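Local coordinates for protein GH127 beta-L-arabinofuranoside (Geobacillus stearothermophilus, PDB 4QK0) that probably removes beta-L-arabinofuranosyl residues from arabinose-containing sugars as a family 127 glycoside hydrolase, at residues Y381-E386 and I628-W633; M304-G309 and V642-E647. All coordinates share one frame; numbering follows the deposited sequence.

Contact 1 of 2, residues Y381-E386 and I628-W633; sequences YVNPLE and IPYYAW
Y630 reaches P384 and N383 across backbones whose nearest CA atoms, those of N383 and Y631, are 9.6 Å apart. It sits in the short 3-10 segment just after strand 620-629 and faces the irregular loop 381-386. The loop falls in the catalytic domain, a member of the six-hairpin clan, and the 3-10 segment in the C-terminal domain, consistent with a buried interface between the two. Y630 carries the contact. Its CG stands anti to the backbone N (chi1 174°), which sends the ring out toward the loop. The hydroxyl OH donates a hydrogen bond to P384 O at 2.7 Å. That oxygen lies at the ring edge, but OH sits above the carbonyl plane, 41° out of it. The same hydroxyl touches N383 CB at 3.4 Å. A phenylalanine here would probably fill much the same space but leave the buried P384 carbonyl without this donor. W633 CD1, from the same segment, sits 4.2 Å above one face of the Y630 ring, offset toward the rim. R404 makes a cation-pi contact with the indole of W633. Next to the hydrogen bond, the side chains of P384 and W633 cross at about a right angle, with P384 CG 4.2 Å from W633 CZ2.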
# COMPACT_ATOMS: atom_id res chain seq x y z
N TYR A 381 0.91 -18.16 0.66
CA TYR A 381 1.83 -17.65 1.65
C TYR A 381 1.07 -16.54 2.41
O TYR A 381 0.94 -16.59 3.60
CB TYR A 381 3.06 -17.17 0.93
CG TYR A 381 4.31 -17.13 1.76
CD1 TYR A 381 4.60 -16.00 2.51
CD2 TYR A 381 5.23 -18.17 1.74
CE1 TYR A 381 5.76 -15.90 3.27
CE2 TYR A 381 6.40 -18.08 2.49
CZ TYR A 381 6.65 -16.94 3.27
OH TYR A 381 7.79 -16.77 4.05
N VAL A 382 0.44 -15.64 1.67
CA VAL A 382 -0.27 -14.46 2.18
C VAL A 382 -1.75 -14.67 2.16
O VAL A 382 -2.28 -15.19 1.19
CB VAL A 382 0.07 -13.28 1.26
CG1 VAL A 382 -0.90 -12.15 1.40
CG2 VAL A 382 1.50 -12.86 1.49
N ASN A 383 -2.43 -14.27 3.23
CA ASN A 383 -3.86 -14.49 3.34
C ASN A 383 -4.63 -13.18 3.46
O ASN A 383 -4.92 -12.70 4.58
CB ASN A 383 -4.23 -15.36 4.53
CG ASN A 383 -3.65 -16.73 4.41
OD1 ASN A 383 -2.51 -16.93 4.80
ND2 ASN A 383 -4.38 -17.64 3.77
N PRO A 384 -5.03 -12.62 2.33
CA PRO A 384 -5.62 -11.29 2.35
C PRO A 384 -7.06 -11.36 2.78
O PRO A 384 -7.66 -12.41 2.76
CB PRO A 384 -5.50 -10.86 0.90
CG PRO A 384 -5.64 -12.14 0.14
CD PRO A 384 -4.95 -13.17 0.97
N LEU A 385 -7.60 -10.23 3.22
CA LEU A 385 -9.01 -10.13 3.55
C LEU A 385 -9.81 -9.40 2.52
O LEU A 385 -11.06 -9.26 2.63
CB LEU A 385 -9.19 -9.47 4.92
CG LEU A 385 -8.93 -10.43 6.08
CD1 LEU A 385 -7.43 -10.66 6.29
CD2 LEU A 385 -9.57 -9.79 7.29
N GLU A 386 -9.13 -8.95 1.48
CA GLU A 386 -9.79 -8.25 0.37
C GLU A 386 -8.95 -8.39 -0.87
O GLU A 386 -7.76 -8.10 -0.86
CB GLU A 386 -9.98 -6.79 0.69
CG GLU A 386 -10.51 -5.97 -0.48
CD GLU A 386 -10.84 -4.55 -0.06
OE1 GLU A 386 -11.75 -4.38 0.74
OE2 GLU A 386 -10.13 -3.60 -0.46
N ILE A 628 -19.68 -17.43 1.73
CA ILE A 628 -19.12 -18.72 2.07
C ILE A 628 -17.99 -18.55 3.12
O ILE A 628 -17.55 -17.43 3.39
CB ILE A 628 -18.53 -19.41 0.83
CG1 ILE A 628 -17.49 -18.52 0.14
CG2 ILE A 628 -19.64 -19.75 -0.17
CD1 ILE A 628 -16.20 -19.20 -0.15
N PRO A 629 -17.52 -19.67 3.73
CA PRO A 629 -16.49 -19.57 4.72
C PRO A 629 -15.21 -19.05 4.14
O PRO A 629 -14.80 -19.48 3.05
CB PRO A 629 -16.30 -21.05 5.16
CG PRO A 629 -17.63 -21.65 5.02
CD PRO A 629 -18.15 -21.02 3.75
N TYR A 630 -14.55 -18.18 4.89
CA TYR A 630 -13.31 -17.58 4.45
C TYR A 630 -12.30 -18.60 4.03
O TYR A 630 -11.69 -18.46 2.96
CB TYR A 630 -12.71 -16.66 5.53
CG TYR A 630 -11.36 -16.13 5.16
CD1 TYR A 630 -11.22 -15.03 4.35
CD2 TYR A 630 -10.20 -16.71 5.66
CE1 TYR A 630 -9.95 -14.56 4.00
CE2 TYR A 630 -8.96 -16.21 5.35
CZ TYR A 630 -8.84 -15.15 4.49
OH TYR A 630 -7.59 -14.71 4.20
N TYR A 631 -12.13 -19.65 4.84
CA TYR A 631 -11.09 -20.66 4.54
C TYR A 631 -11.27 -21.27 3.18
O TYR A 631 -10.28 -21.72 2.55
CB TYR A 631 -11.00 -21.80 5.62
CG TYR A 631 -12.12 -22.77 5.58
CD1 TYR A 631 -12.18 -23.76 4.58
CD2 TYR A 631 -13.17 -22.69 6.47
CE1 TYR A 631 -13.27 -24.65 4.50
CE2 TYR A 631 -14.25 -23.57 6.40
CZ TYR A 631 -14.28 -24.57 5.39
OH TYR A 631 -15.35 -25.46 5.33
N ALA A 632 -12.54 -21.34 2.73
CA ALA A 632 -12.86 -22.00 1.45
C ALA A 632 -12.83 -21.12 0.21
O ALA A 632 -13.20 -21.58 -0.88
CB ALA A 632 -14.21 -22.65 1.54
N TRP A 633 -12.40 -19.87 0.34
CA TRP A 633 -12.36 -18.98 -0.82
C TRP A 633 -11.28 -19.44 -1.77
O TRP A 633 -10.40 -20.23 -1.41
CB TRP A 633 -12.19 -17.49 -0.35
CG TRP A 633 -10.77 -16.98 -0.28
CD1 TRP A 633 -9.90 -17.16 0.73
CD2 TRP A 633 -10.09 -16.21 -1.27
NE1 TRP A 633 -8.70 -16.61 0.41
CE2 TRP A 633 -8.80 -15.99 -0.81
CE3 TRP A 633 -10.46 -15.71 -2.55
CZ2 TRP A 633 -7.85 -15.28 -1.54
CZ3 TRP A 633 -9.54 -15.02 -3.27
CH2 TRP A 633 -8.24 -14.78 -2.76

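Contact 2 of 2, residues M304-G309 and V642-E647; sequences MYITGG and VVWVNE
I306 CG1 lies anti to the backbone N (chi1 -168°) and the chain runs on extended to CD1 (chi2 175°), while CG2 sits between the backbone N and the carbonyl carbon; both branches therefore reach W644. CG2 of I306 comes to 3.7 Å from W644 NE1. The other branch puts I306 CD1 4.0 Å from W644 CZ2, so the isoleucine lies along the NE1-CE2-CZ2 side of the indole. The approach is oblique. CG2 of I306 also meets V643 CG1 at 4.0 Å, so one methyl touches both V643 and W644. A water adds a polar link: it accepts from I306 N at 3.0 Å and from W644 NE1 at 3.2 Å. It thus gives the indole N-H and the turn N-H a common acceptor in this buried place. I306 and T307 are the central residues of a type I beta turn from Y305 to G308, closed by G308 N to Y305 O. T307 also forms an ST turn, its OG1 accepting from G309 N at 3.3 Å. This loop of the catalytic domain meets the broken strand 641-647 of the C-terminal domain. A551 and V558 of neighbouring strands also touch I306. From the second subunit, Y613 packs on I306 and its OH is hydrogen-bonded to M304 O.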
# COMPACT_ATOMS: atom_id res chain seq x y z
N MSE A 304 -4.52 -8.02 15.33
CA MSE A 304 -4.94 -9.26 14.79
C MSE A 304 -6.14 -9.08 13.90
O MSE A 304 -7.06 -8.38 14.27
CB MSE A 304 -5.34 -10.22 15.92
CG MSE A 304 -5.70 -11.58 15.41
SE MSE A 304 -6.36 -12.83 16.82
CE MSE A 304 -8.04 -12.01 17.23
N TYR A 305 -6.15 -9.77 12.75
CA TYR A 305 -7.29 -9.73 11.82
C TYR A 305 -8.40 -10.64 12.29
O TYR A 305 -8.17 -11.60 13.01
CB TYR A 305 -6.80 -10.17 10.42
CG TYR A 305 -5.91 -9.11 9.70
CD1 TYR A 305 -6.47 -8.06 9.00
CD2 TYR A 305 -4.55 -9.20 9.73
CE1 TYR A 305 -5.70 -7.12 8.36
CE2 TYR A 305 -3.76 -8.25 9.10
CZ TYR A 305 -4.36 -7.21 8.38
OH TYR A 305 -3.55 -6.23 7.78
N ILE A 306 -9.59 -10.42 11.79
CA ILE A 306 -10.70 -11.18 12.24
C ILE A 306 -10.55 -12.69 11.89
O ILE A 306 -11.16 -13.52 12.52
CB ILE A 306 -12.02 -10.61 11.72
CG1 ILE A 306 -13.21 -11.23 12.44
CG2 ILE A 306 -12.12 -10.79 10.21
CD1 ILE A 306 -14.56 -10.65 12.06
N THR A 307 -9.72 -12.99 10.92
CA THR A 307 -9.43 -14.33 10.50
C THR A 307 -8.38 -15.05 11.38
O THR A 307 -8.06 -16.22 11.14
CB THR A 307 -8.83 -14.30 9.08
OG1 THR A 307 -7.73 -13.39 9.05
CG2 THR A 307 -9.88 -13.85 8.09
N GLY A 308 -7.83 -14.36 12.37
CA GLY A 308 -6.70 -14.89 13.11
C GLY A 308 -5.38 -14.61 12.41
O GLY A 308 -4.33 -14.97 12.88
N GLY A 309 -5.40 -13.85 11.32
CA GLY A 309 -4.16 -13.42 10.69
C GLY A 309 -3.42 -12.40 11.50
O GLY A 309 -4.02 -11.59 12.18
N VAL A 642 -14.12 -10.33 -0.59
CA VAL A 642 -14.04 -9.48 0.56
C VAL A 642 -14.61 -10.13 1.77
O VAL A 642 -15.56 -10.86 1.65
CB VAL A 642 -14.77 -8.12 0.42
CG1 VAL A 642 -14.09 -7.25 -0.61
CG2 VAL A 642 -16.21 -8.28 0.02
N VAL A 643 -14.06 -9.77 2.93
CA VAL A 643 -14.59 -10.14 4.23
C VAL A 643 -15.36 -8.97 4.80
O VAL A 643 -16.52 -9.12 5.21
CB VAL A 643 -13.47 -10.52 5.23
CG1 VAL A 643 -13.99 -10.66 6.67
CG2 VAL A 643 -12.82 -11.81 4.81
N TRP A 644 -14.73 -7.80 4.84
CA TRP A 644 -15.37 -6.68 5.41
C TRP A 644 -16.20 -6.00 4.33
O TRP A 644 -15.67 -5.39 3.40
CB TRP A 644 -14.33 -5.74 6.03
CG TRP A 644 -13.76 -6.31 7.24
CD1 TRP A 644 -12.59 -7.02 7.35
CD2 TRP A 644 -14.30 -6.23 8.54
NE1 TRP A 644 -12.41 -7.41 8.63
CE2 TRP A 644 -13.44 -6.91 9.39
CE3 TRP A 644 -15.45 -5.63 9.08
CZ2 TRP A 644 -13.67 -7.02 10.76
CZ3 TRP A 644 -15.66 -5.71 10.43
CH2 TRP A 644 -14.78 -6.44 11.26
N VAL A 645 -17.50 -6.04 4.48
CA VAL A 645 -18.39 -5.44 3.50
C VAL A 645 -18.96 -4.11 3.98
O VAL A 645 -19.23 -3.94 5.17
CB VAL A 645 -19.41 -6.47 2.89
CG1 VAL A 645 -19.32 -7.85 3.47
CG2 VAL A 645 -20.84 -6.00 2.85
N ASN A 646 -19.09 -3.17 3.06
CA ASN A 646 -19.72 -1.91 3.33
C ASN A 646 -21.13 -2.03 3.84
O ASN A 646 -21.89 -2.80 3.36
CB ASN A 646 -19.71 -1.00 2.12
CG ASN A 646 -18.37 -0.50 1.78
OD1 ASN A 646 -17.89 -0.77 0.74
ND2 ASN A 646 -17.77 0.21 2.66
N GLU A 647 -21.43 -1.24 4.82
CA GLU A 647 -22.69 -1.28 5.49
C GLU A 647 -23.64 -0.20 5.01
O GLU A 647 -23.25 0.88 4.71
CB GLU A 647 -22.43 -1.22 7.00
CG GLU A 647 -23.61 -1.34 7.92
CD GLU A 647 -23.29 -1.96 9.28
OE1 GLU A 647 -22.56 -1.36 10.07
OE2 GLU A 647 -23.81 -3.04 9.57
O HOH W 1 -9.83 -7.69 10.46

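The two contacts join the same two domains, with centres about 10 Å apart. Along the chain the order is 304-309, 381-386, 628-633, 642-647, so the two segments of contact 1 fall between those of contact 2. Strands 620-629 and 641-647 follow each other in the chain and belong to one mixed sheet. Strand 386-387 pairs antiparallel with strand 641-647, bringing the catalytic domain's chain into that sheet. The contacts also touch: a probable hydrogen bond joins V643 N to L385 O at 3.1 Å, and Y630 packs against both V643 and T307. The two contacts are therefore neighbouring parts of the same junction between the catalytic region and the C-terminal sheet.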